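Local coordinates for beta-1,3-xylanase (Alcaligenes sp., PDB 2COV), which binds beta-1,3-xylan as a family 31 carbohydrate-binding module, probably holding its parent enzyme to the substrate, at residues A[44-49]-A[55-60]; A[23-28]-A[67-72]; A[73-76]-A[81-84]. All coordinates share one frame; numbering follows the deposited sequence.

Contact 1: A[44-49]-A[55-60]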
loop_
_atom_site.group_PDB
_atom_site.type_symbol
_atom_site.label_atom_id
_atom_site.label_comp_id
_atom_site.label_asym_id
_atom_site.label_seq_id
_atom_site.Cartn_x
_atom_site.Cartn_y
_atom_site.Cartn_z
ATOM N N TYR A 44 2.233 -1.544 -13.489
ATOM C CA TYR A 44 3.088 -0.625 -14.269
ATOM C C TYR A 44 2.174 0.548 -14.631
ATOM O O TYR A 44 1.200 0.330 -15.333
ATOM C CB TYR A 44 3.615 -1.335 -15.502
ATOM C CG TYR A 44 4.414 -0.432 -16.386
ATOM C CD1 TYR A 44 5.753 -0.256 -16.175
ATOM C CD2 TYR A 44 3.824 0.221 -17.444
ATOM C CE1 TYR A 44 6.475 0.585 -17.009
ATOM C CE2 TYR A 44 4.593 1.066 -18.264
ATOM C CZ TYR A 44 5.886 1.263 -18.011
ATOM O OH TYR A 44 6.644 2.086 -18.837
ATOM N N CYS A 45 2.472 1.692 -14.045
ATOM C CA CYS A 45 1.538 2.842 -14.078
ATOM C C CYS A 45 2.065 3.986 -14.885
ATOM O O CYS A 45 3.231 4.337 -14.786
ATOM C CB CYS A 45 1.299 3.338 -12.659
ATOM S SG CYS A 45 0.452 2.085 -11.569
ATOM N N LEU A 46 1.143 4.610 -15.640
ATOM C CA LEU A 46 1.406 5.812 -16.445
ATOM C C LEU A 46 0.350 6.800 -16.240
ATOM O O LEU A 46 -0.775 6.468 -16.055
ATOM C CB LEU A 46 1.459 5.434 -17.931
ATOM C CG LEU A 46 2.441 4.404 -18.380
ATOM C CD1 LEU A 46 2.191 3.879 -19.820
ATOM C CD2 LEU A 46 3.810 5.089 -18.309
ATOM N N PRO A 47 0.702 8.084 -16.338
ATOM C CA PRO A 47 -0.364 9.112 -16.260
ATOM C C PRO A 47 -1.312 8.951 -17.379
ATOM O O PRO A 47 -0.890 8.784 -18.547
ATOM C CB PRO A 47 0.414 10.430 -16.371
ATOM C CG PRO A 47 1.724 10.170 -16.147
ATOM C CD PRO A 47 2.030 8.690 -16.471
ATOM N N GLY A 48 -2.621 8.961 -17.128
ATOM C CA GLY A 48 -3.582 8.783 -18.173
ATOM C C GLY A 48 -3.775 10.069 -18.956
ATOM O O GLY A 48 -3.749 11.124 -18.407
ATOM N N ASN A 49 -4.099 9.915 -20.219
ATOM C CA ASN A 49 -4.546 11.018 -21.026
ATOM C C ASN A 49 -6.071 11.032 -21.068
ATOM O O ASN A 49 -6.697 10.034 -21.248
ATOM C CB ASN A 49 -4.070 10.812 -22.459
ATOM C CG ASN A 49 -2.548 10.949 -22.584
ATOM O OD1 ASN A 49 -1.949 11.816 -21.975
ATOM N ND2 ASN A 49 -1.964 10.143 -23.422
ATOM N N PHE A 55 -10.244 8.532 -19.307
ATOM C CA PHE A 55 -8.831 8.531 -19.013
ATOM C C PHE A 55 -8.228 7.291 -19.590
ATOM O O PHE A 55 -8.749 6.221 -19.291
ATOM C CB PHE A 55 -8.579 8.594 -17.518
ATOM C CG PHE A 55 -9.096 9.877 -16.872
ATOM C CD1 PHE A 55 -10.354 9.931 -16.352
ATOM C CD2 PHE A 55 -8.270 10.973 -16.780
ATOM C CE1 PHE A 55 -10.820 11.102 -15.754
ATOM C CE2 PHE A 55 -8.736 12.177 -16.210
ATOM C CZ PHE A 55 -9.991 12.193 -15.693
ATOM N N ARG A 56 -7.134 7.359 -20.356
ATOM C CA ARG A 56 -6.724 6.232 -21.145
ATOM C C ARG A 56 -5.226 6.181 -21.364
ATOM O O ARG A 56 -4.582 7.245 -21.417
ATOM C CB ARG A 56 -7.439 6.202 -22.427
ATOM C CG ARG A 56 -7.368 7.327 -23.321
ATOM C CD ARG A 56 -8.668 7.214 -24.541
ATOM N NE ARG A 56 -10.001 7.764 -24.521
ATOM C CZ ARG A 56 -10.969 7.042 -25.002
ATOM N NH1 ARG A 56 -12.181 7.475 -25.016
ATOM N NH2 ARG A 56 -10.721 5.718 -25.417
ATOM N N LYS A 57 -4.657 4.968 -21.453
ATOM C CA LYS A 57 -3.277 4.793 -21.793
ATOM C C LYS A 57 -3.088 3.413 -22.413
ATOM O O LYS A 57 -3.832 2.497 -22.100
ATOM C CB LYS A 57 -2.345 4.956 -20.577
ATOM C CG LYS A 57 -0.901 5.456 -20.920
ATOM C CD LYS A 57 -0.917 6.883 -21.378
ATOM C CE LYS A 57 0.507 7.325 -21.759
ATOM N NZ LYS A 57 0.595 8.498 -22.567
ATOM N N THR A 58 -2.098 3.283 -23.297
ATOM C CA THR A 58 -1.780 2.025 -23.956
ATOM C C THR A 58 -0.499 1.399 -23.416
ATOM O O THR A 58 0.453 2.081 -22.990
ATOM C CB THR A 58 -1.692 2.256 -25.486
ATOM O OG1 THR A 58 -2.963 2.806 -25.954
ATOM C CG2 THR A 58 -1.326 1.033 -26.227
ATOM N N PHE A 59 -0.471 0.057 -23.455
ATOM C CA PHE A 59 0.589 -0.768 -22.896
ATOM C C PHE A 59 0.848 -1.944 -23.813
ATOM O O PHE A 59 -0.013 -2.350 -24.572
ATOM C CB PHE A 59 0.092 -1.376 -21.561
ATOM C CG PHE A 59 -0.294 -0.352 -20.525
ATOM C CD1 PHE A 59 -1.551 0.172 -20.512
ATOM C CD2 PHE A 59 0.595 0.069 -19.597
ATOM C CE1 PHE A 59 -1.895 1.140 -19.579
ATOM C CE2 PHE A 59 0.250 0.986 -18.634
ATOM C CZ PHE A 59 -1.002 1.527 -18.646
ATOM N N ASN A 60 2.039 -2.510 -23.693
ATOM C CA ASN A 60 2.328 -3.796 -24.324
ATOM C C ASN A 60 1.485 -4.875 -23.656
ATOM O O ASN A 60 1.345 -4.854 -22.423
ATOM C CB ASN A 60 3.798 -4.162 -24.158
ATOM C CG ASN A 60 4.740 -3.160 -24.775
ATOM O OD1 ASN A 60 4.544 -2.670 -25.895
ATOM N ND2 ASN A 60 5.784 -2.865 -24.029
HETATM O O HOH W 1 0.013 10.466 -20.480
#
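The beta hairpin of strands 44-51 and 54-60 is a true two-stranded ribbon only near its turn, where N49 and R56 face each other as an antiparallel hydrogen-bonded pair. N49 N gives its hydrogen to R56 O at 3.0 Å, and R56 N returns one to N49 O at 2.9 Å, the second bond clearly more bent (138° at the hydrogen). N49 O also takes a CA-H...O contact from F55. The R56 guanidinium turns back to the turn, where NE bonds S51 O.

Away from the turn, from P47 back toward Y44, the two strands part, and over 44-47 and 55-60 their directions differ by 132°. Each strand has another neighbour on its outer side: L46 and G48 bond to strand 37-41, K57 and F59 to strand 22-28. Side chains fill the widening wedge. The F59 ring enters it with CG beside its backbone N (chi1 -60°) and meets the Y44 ring edge to edge, Y44 CD2 lying 3.8 Å from F59 CE2. L46 comes at F59 from the opposite direction, its CD1 3.7 Å from F59 CE2. The same methyl leans on the lysine stem, 3.6 Å from K57 CG, with the two chains crossing at about a right angle.

K57 bends at chi2, which carries its aliphatic stem past the P47 carbonyl. One water joins the two: it donates to P47 O at 2.7 Å and accepts from K57 NZ at 2.9 Å, bridging where direct strand pairing has stopped. L46 also packs on N87 of a neighbouring subunit, whose ND2 bonds C45 O.

The splayed hairpin, with 37-41 on one side and 22-28 on the other, is consistent with a strand pair at the bend between the layers of an immunoglobulin-like beta sandwich.

Contact 2: A[23-28]-A[67-72]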
loop_
_atom_site.group_PDB
_atom_site.type_symbol
_atom_site.label_atom_id
_atom_site.label_comp_id
_atom_site.label_asym_id
_atom_site.label_seq_id
_atom_site.Cartn_x
_atom_site.Cartn_y
_atom_site.Cartn_z
ATOM N N ILE A 23 -2.704 -3.035 -25.701
ATOM C CA ILE A 23 -3.992 -2.891 -25.014
ATOM C C ILE A 23 -4.114 -1.440 -24.560
ATOM O O ILE A 23 -3.141 -0.886 -24.110
ATOM C CB ILE A 23 -4.078 -3.862 -23.804
ATOM C CG1 ILE A 23 -5.482 -3.863 -23.199
ATOM C CG2 ILE A 23 -3.030 -3.542 -22.756
ATOM C CD1 ILE A 23 -5.607 -4.844 -22.065
ATOM N N GLU A 24 -5.304 -0.844 -24.728
ATOM C CA GLU A 24 -5.571 0.470 -24.143
ATOM C C GLU A 24 -6.466 0.195 -22.941
ATOM O O GLU A 24 -7.545 -0.343 -23.074
ATOM C CB GLU A 24 -6.292 1.347 -25.159
ATOM C CG GLU A 24 -6.672 2.721 -24.546
ATOM C CD GLU A 24 -7.370 3.640 -25.492
ATOM O OE1 GLU A 24 -8.451 3.288 -25.945
ATOM O OE2 GLU A 24 -6.892 4.728 -25.721
ATOM N N VAL A 25 -6.042 0.681 -21.813
ATOM C CA VAL A 25 -6.799 0.590 -20.552
ATOM C C VAL A 25 -7.444 1.924 -20.335
ATOM O O VAL A 25 -6.834 2.969 -20.565
ATOM C CB VAL A 25 -5.881 0.218 -19.386
ATOM C CG1 VAL A 25 -6.634 0.181 -18.082
ATOM C CG2 VAL A 25 -5.150 -1.122 -19.663
ATOM N N TYR A 26 -8.698 1.958 -19.950
ATOM C CA TYR A 26 -9.374 3.226 -19.725
ATOM C C TYR A 26 -10.404 3.149 -18.614
ATOM O O TYR A 26 -10.886 2.119 -18.209
ATOM C CB TYR A 26 -10.041 3.708 -21.004
ATOM C CG TYR A 26 -11.216 2.853 -21.484
ATOM C CD1 TYR A 26 -12.494 3.059 -21.005
ATOM C CD2 TYR A 26 -11.050 1.867 -22.466
ATOM C CE1 TYR A 26 -13.567 2.295 -21.448
ATOM C CE2 TYR A 26 -12.113 1.132 -22.899
ATOM C CZ TYR A 26 -13.361 1.315 -22.401
ATOM O OH TYR A 26 -14.434 0.561 -22.885
ATOM N N HIS A 27 -10.707 4.344 -18.087
ATOM C CA HIS A 27 -11.806 4.545 -17.194
ATOM C C HIS A 27 -12.598 5.778 -17.672
ATOM O O HIS A 27 -12.059 6.874 -17.763
ATOM C CB HIS A 27 -11.417 4.753 -15.736
ATOM C CG HIS A 27 -12.523 4.417 -14.769
ATOM N ND1 HIS A 27 -13.763 5.030 -14.815
ATOM C CD2 HIS A 27 -12.626 3.423 -13.843
ATOM C CE1 HIS A 27 -14.555 4.455 -13.904
ATOM N NE2 HIS A 27 -13.889 3.474 -13.288
ATOM N N VAL A 28 -13.874 5.593 -17.960
ATOM C CA VAL A 28 -14.770 6.688 -18.285
ATOM C C VAL A 28 -14.791 7.699 -17.127
ATOM O O VAL A 28 -14.754 7.353 -15.957
ATOM C CB VAL A 28 -16.193 6.148 -18.574
ATOM C CG1 VAL A 28 -17.207 7.274 -18.797
ATOM C CG2 VAL A 28 -16.129 5.292 -19.819
ATOM N N TYR A 67 -4.432 -9.939 -16.867
ATOM C CA TYR A 67 -3.804 -8.742 -16.367
ATOM C C TYR A 67 -4.660 -8.124 -15.268
ATOM O O TYR A 67 -5.888 -8.159 -15.332
ATOM C CB TYR A 67 -3.697 -7.704 -17.514
ATOM C CG TYR A 67 -2.729 -8.131 -18.597
ATOM C CD1 TYR A 67 -3.188 -8.762 -19.753
ATOM C CD2 TYR A 67 -1.368 -7.962 -18.434
ATOM C CE1 TYR A 67 -2.317 -9.207 -20.726
ATOM C CE2 TYR A 67 -0.466 -8.400 -19.431
ATOM C CZ TYR A 67 -0.971 -9.055 -20.553
ATOM O OH TYR A 67 -0.134 -9.509 -21.512
ATOM N N LYS A 68 -3.984 -7.444 -14.361
ATOM C CA LYS A 68 -4.671 -6.563 -13.401
ATOM C C LYS A 68 -4.702 -5.154 -13.993
ATOM O O LYS A 68 -3.635 -4.566 -14.318
ATOM C CB LYS A 68 -3.936 -6.548 -12.104
ATOM C CG LYS A 68 -4.513 -5.615 -11.034
ATOM C CD LYS A 68 -3.487 -5.510 -9.841
ATOM C CE LYS A 68 -3.837 -4.552 -8.768
ATOM N NZ LYS A 68 -2.665 -4.591 -7.796
ATOM N N LEU A 69 -5.899 -4.615 -14.132
ATOM C CA LEU A 69 -6.026 -3.176 -14.474
ATOM C C LEU A 69 -6.118 -2.378 -13.212
ATOM O O LEU A 69 -6.824 -2.781 -12.269
ATOM C CB LEU A 69 -7.324 -2.965 -15.283
ATOM C CG LEU A 69 -7.597 -3.870 -16.496
ATOM C CD1 LEU A 69 -8.844 -3.378 -17.256
ATOM C CD2 LEU A 69 -6.364 -3.957 -17.379
ATOM N N THR A 70 -5.521 -1.196 -13.189
ATOM C CA THR A 70 -5.733 -0.274 -12.067
ATOM C C THR A 70 -5.918 1.128 -12.624
ATOM O O THR A 70 -5.303 1.541 -13.588
ATOM C CB THR A 70 -4.500 -0.219 -11.140
ATOM O OG1 THR A 70 -4.211 -1.547 -10.673
ATOM C CG2 THR A 70 -4.647 0.688 -9.946
ATOM N N PHE A 71 -6.848 1.827 -11.956
ATOM C CA PHE A 71 -7.046 3.243 -12.206
ATOM C C PHE A 71 -6.964 3.947 -10.881
ATOM O O PHE A 71 -7.633 3.561 -9.906
ATOM C CB PHE A 71 -8.412 3.524 -12.824
ATOM C CG PHE A 71 -8.653 4.973 -13.165
ATOM C CD1 PHE A 71 -7.797 5.631 -14.017
ATOM C CD2 PHE A 71 -9.665 5.713 -12.637
ATOM C CE1 PHE A 71 -7.934 6.977 -14.319
ATOM C CE2 PHE A 71 -9.865 7.043 -12.953
ATOM C CZ PHE A 71 -9.000 7.659 -13.761
ATOM N N LYS A 72 -6.067 4.916 -10.818
ATOM C CA LYS A 72 -5.867 5.757 -9.652
ATOM C C LYS A 72 -6.178 7.195 -9.999
ATOM O O LYS A 72 -5.721 7.686 -11.008
ATOM C CB LYS A 72 -4.411 5.701 -9.146
ATOM C CG LYS A 72 -3.768 4.372 -9.100
ATOM C CD LYS A 72 -2.407 4.398 -8.473
ATOM C CE LYS A 72 -1.731 3.044 -8.469
ATOM N NZ LYS A 72 -0.377 3.084 -7.873
#
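V25 meets L69 methyl to methyl, V25 CG2 lying 3.8 Å from L69 CD2, the two side chains set obliquely between backbones whose CA atoms are 7.2 Å apart at this pair. V39 on strand 37-41 touches V25 as well, and L41 and I88 pack on L69, closing the patch with aliphatic groups. V25 and L69 project inward from strands that are not neighbours in hydrogen bonding: 22-28 and 66-75 lie across the hydrophobic core from one another, as in the two facing layers of a beta sandwich.

Two residues on, H27 points into the same core and lays its CB over one face of the F71 ring, 3.8 Å from the ring centroid and somewhat toward the rim, a CH-pi contact. The imidazole, its CG anti to the backbone N (chi1 -157°), slides past F71 CD2 with its plane tilted 28° from the phenyl, so the two rings barely overlap. W32 stands edge-to-face to H27 and also meets F71. The imidazole's rotation is fixed within its own strand: H27 ND1 gives a hydrogen bond of 2.8 Å to V28 O, which lies nearly in the ring plane.

Contact 3: A[73-76]-A[81-84]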
loop_
_atom_site.group_PDB
_atom_site.type_symbol
_atom_site.label_atom_id
_atom_site.label_comp_id
_atom_site.label_asym_id
_atom_site.label_seq_id
_atom_site.Cartn_x
_atom_site.Cartn_y
_atom_site.Cartn_z
ATOM N N VAL A 73 -6.959 7.861 -9.168
ATOM C CA VAL A 73 -7.374 9.193 -9.505
ATOM C C VAL A 73 -7.453 10.114 -8.328
ATOM O O VAL A 73 -7.972 9.739 -7.267
ATOM C CB VAL A 73 -8.705 9.148 -10.314
ATOM C CG1 VAL A 73 -9.917 8.616 -9.511
ATOM C CG2 VAL A 73 -9.022 10.522 -10.917
ATOM N N GLU A 74 -6.958 11.330 -8.489
ATOM C CA GLU A 74 -7.090 12.420 -7.499
ATOM C C GLU A 74 -8.537 12.789 -7.374
ATOM O O GLU A 74 -9.270 12.853 -8.334
ATOM C CB GLU A 74 -6.277 13.601 -8.030
ATOM C CG GLU A 74 -6.038 14.691 -7.048
ATOM C CD GLU A 74 -7.206 15.653 -6.846
ATOM O OE1 GLU A 74 -7.851 16.105 -7.822
ATOM O OE2 GLU A 74 -7.442 15.997 -5.638
ATOM N N ASP A 75 -9.024 13.006 -6.126
ATOM C CA ASP A 75 -10.422 13.337 -5.917
ATOM C C ASP A 75 -10.574 14.266 -4.754
ATOM O O ASP A 75 -9.694 14.414 -3.927
ATOM C CB ASP A 75 -11.280 12.036 -5.664
ATOM C CG ASP A 75 -12.855 12.342 -6.065
ATOM O OD1 ASP A 75 -13.581 11.560 -5.696
ATOM O OD2 ASP A 75 -13.151 13.410 -6.664
ATOM N N ARG A 76 -11.694 14.967 -4.743
ATOM C CA ARG A 76 -12.081 15.798 -3.566
ATOM C C ARG A 76 -11.211 17.045 -3.501
ATOM O O ARG A 76 -10.998 17.602 -2.434
ATOM C CB ARG A 76 -11.988 14.992 -2.212
ATOM C CG ARG A 76 -12.477 13.504 -2.168
ATOM C CD ARG A 76 -13.832 13.580 -1.878
ATOM N NE ARG A 76 -14.669 12.383 -1.914
ATOM C CZ ARG A 76 -15.981 12.601 -1.621
ATOM N NH1 ARG A 76 -16.848 11.663 -1.664
ATOM N NH2 ARG A 76 -16.386 13.817 -1.138
ATOM N N GLN A 81 -8.645 10.555 -2.863
ATOM C CA GLN A 81 -8.272 9.803 -4.044
ATOM C C GLN A 81 -9.157 8.556 -4.074
ATOM O O GLN A 81 -9.789 8.188 -3.117
ATOM C CB GLN A 81 -6.814 9.321 -4.026
ATOM C CG GLN A 81 -6.465 8.372 -2.922
ATOM C CD GLN A 81 -5.052 7.744 -2.982
ATOM O OE1 GLN A 81 -4.780 6.837 -2.233
ATOM N NE2 GLN A 81 -4.198 8.266 -3.705
ATOM N N GLN A 82 -9.125 7.889 -5.220
ATOM C CA GLN A 82 -9.765 6.591 -5.410
ATOM C C GLN A 82 -8.847 5.710 -6.232
ATOM O O GLN A 82 -8.196 6.177 -7.143
ATOM C CB GLN A 82 -11.101 6.778 -6.113
ATOM C CG GLN A 82 -12.124 7.477 -5.428
ATOM C CD GLN A 82 -13.500 7.348 -6.096
ATOM O OE1 GLN A 82 -13.767 6.334 -6.609
ATOM N NE2 GLN A 82 -14.323 8.403 -6.028
ATOM N N ILE A 83 -8.777 4.449 -5.842
ATOM C CA ILE A 83 -8.029 3.428 -6.579
ATOM C C ILE A 83 -8.912 2.251 -6.855
ATOM O O ILE A 83 -9.494 1.704 -5.969
ATOM C CB ILE A 83 -6.741 3.009 -5.833
ATOM C CG1 ILE A 83 -5.821 4.228 -5.615
ATOM C CG2 ILE A 83 -6.018 1.918 -6.625
ATOM C CD1 ILE A 83 -4.523 3.914 -4.962
ATOM N N LEU A 84 -9.016 1.892 -8.109
ATOM C CA LEU A 84 -9.848 0.800 -8.588
ATOM C C LEU A 84 -9.009 -0.271 -9.251
ATOM O O LEU A 84 -8.174 0.095 -10.064
ATOM C CB LEU A 84 -10.912 1.278 -9.596
ATOM C CG LEU A 84 -11.910 2.322 -9.148
ATOM C CD1 LEU A 84 -11.353 3.702 -9.427
ATOM C CD2 LEU A 84 -13.161 2.265 -9.928
#
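The Q82 amide and the D75 carboxylate meet with their planes 51° apart, joined by a rather long bond of 3.3 Å from Q82 NE2 to D75 OD1. The amide nitrogen comes from the anti side of that oxygen and 32° out of the carboxylate plane, so the grip is a slanting one. W32 packs on both residues. The other carboxylate oxygen, D75 OD2, takes weak bonds from R76 N and S33 N, while Q82 OE1 receives a weak one from Q82 of a neighbouring subunit.

D75 reaches its partner because its CG stands anti to the backbone N (chi1 -156°), and the glutamine chain runs out straight beyond CG. Behind this link the backbones are firmly joined. V73 and Q82 form an antiparallel hydrogen-bonded pair, with V73 N to Q82 O at 2.9 Å and Q82 N to V73 O at 3.0 Å. Their side chains lie next to each other on one face of the sheet, V73 CG1 4.0 Å from Q82 CB. Q81 CA also makes a CA-H...O contact with V73 O at 3.2 Å.

On the opposite face are E74 and Q81, a non-hydrogen-bonded pair. E74 turns its carboxylate off to S33 OG and the backbone nitrogens of G35 and G78, joining the loop ahead of strand 37-41 to the turn of this hairpin.

Strand 81-84 pairs antiparallel with a strand of another subunit, so this contact is the loop end of a beta hairpin whose second strand, outermost within this chain, carries the sheet across to that subunit.

In the fold
Read from the N terminus, strand 22-28 comes first and waits for strand 66-75; contact 2 closes that long loop by packing alone. Contact 1 falls wholly within it, a short hairpin of 44-49 with 55-60. Contact 3 follows in series, since 73-76 continues directly from 67-72 and turns back as 81-84. Contacts 1 and 2 are stitched together by backbone bonds from F55 and K57 to strand 22-28. Contacts 2 and 3 join where F71 O meets L84 N, and H27 NE2 also touches L84 CD2. Contact 2 is buried at the centre, while contact 1 lies nearer the surface and contact 3 at a hairpin end, their centres about 16 Å apart.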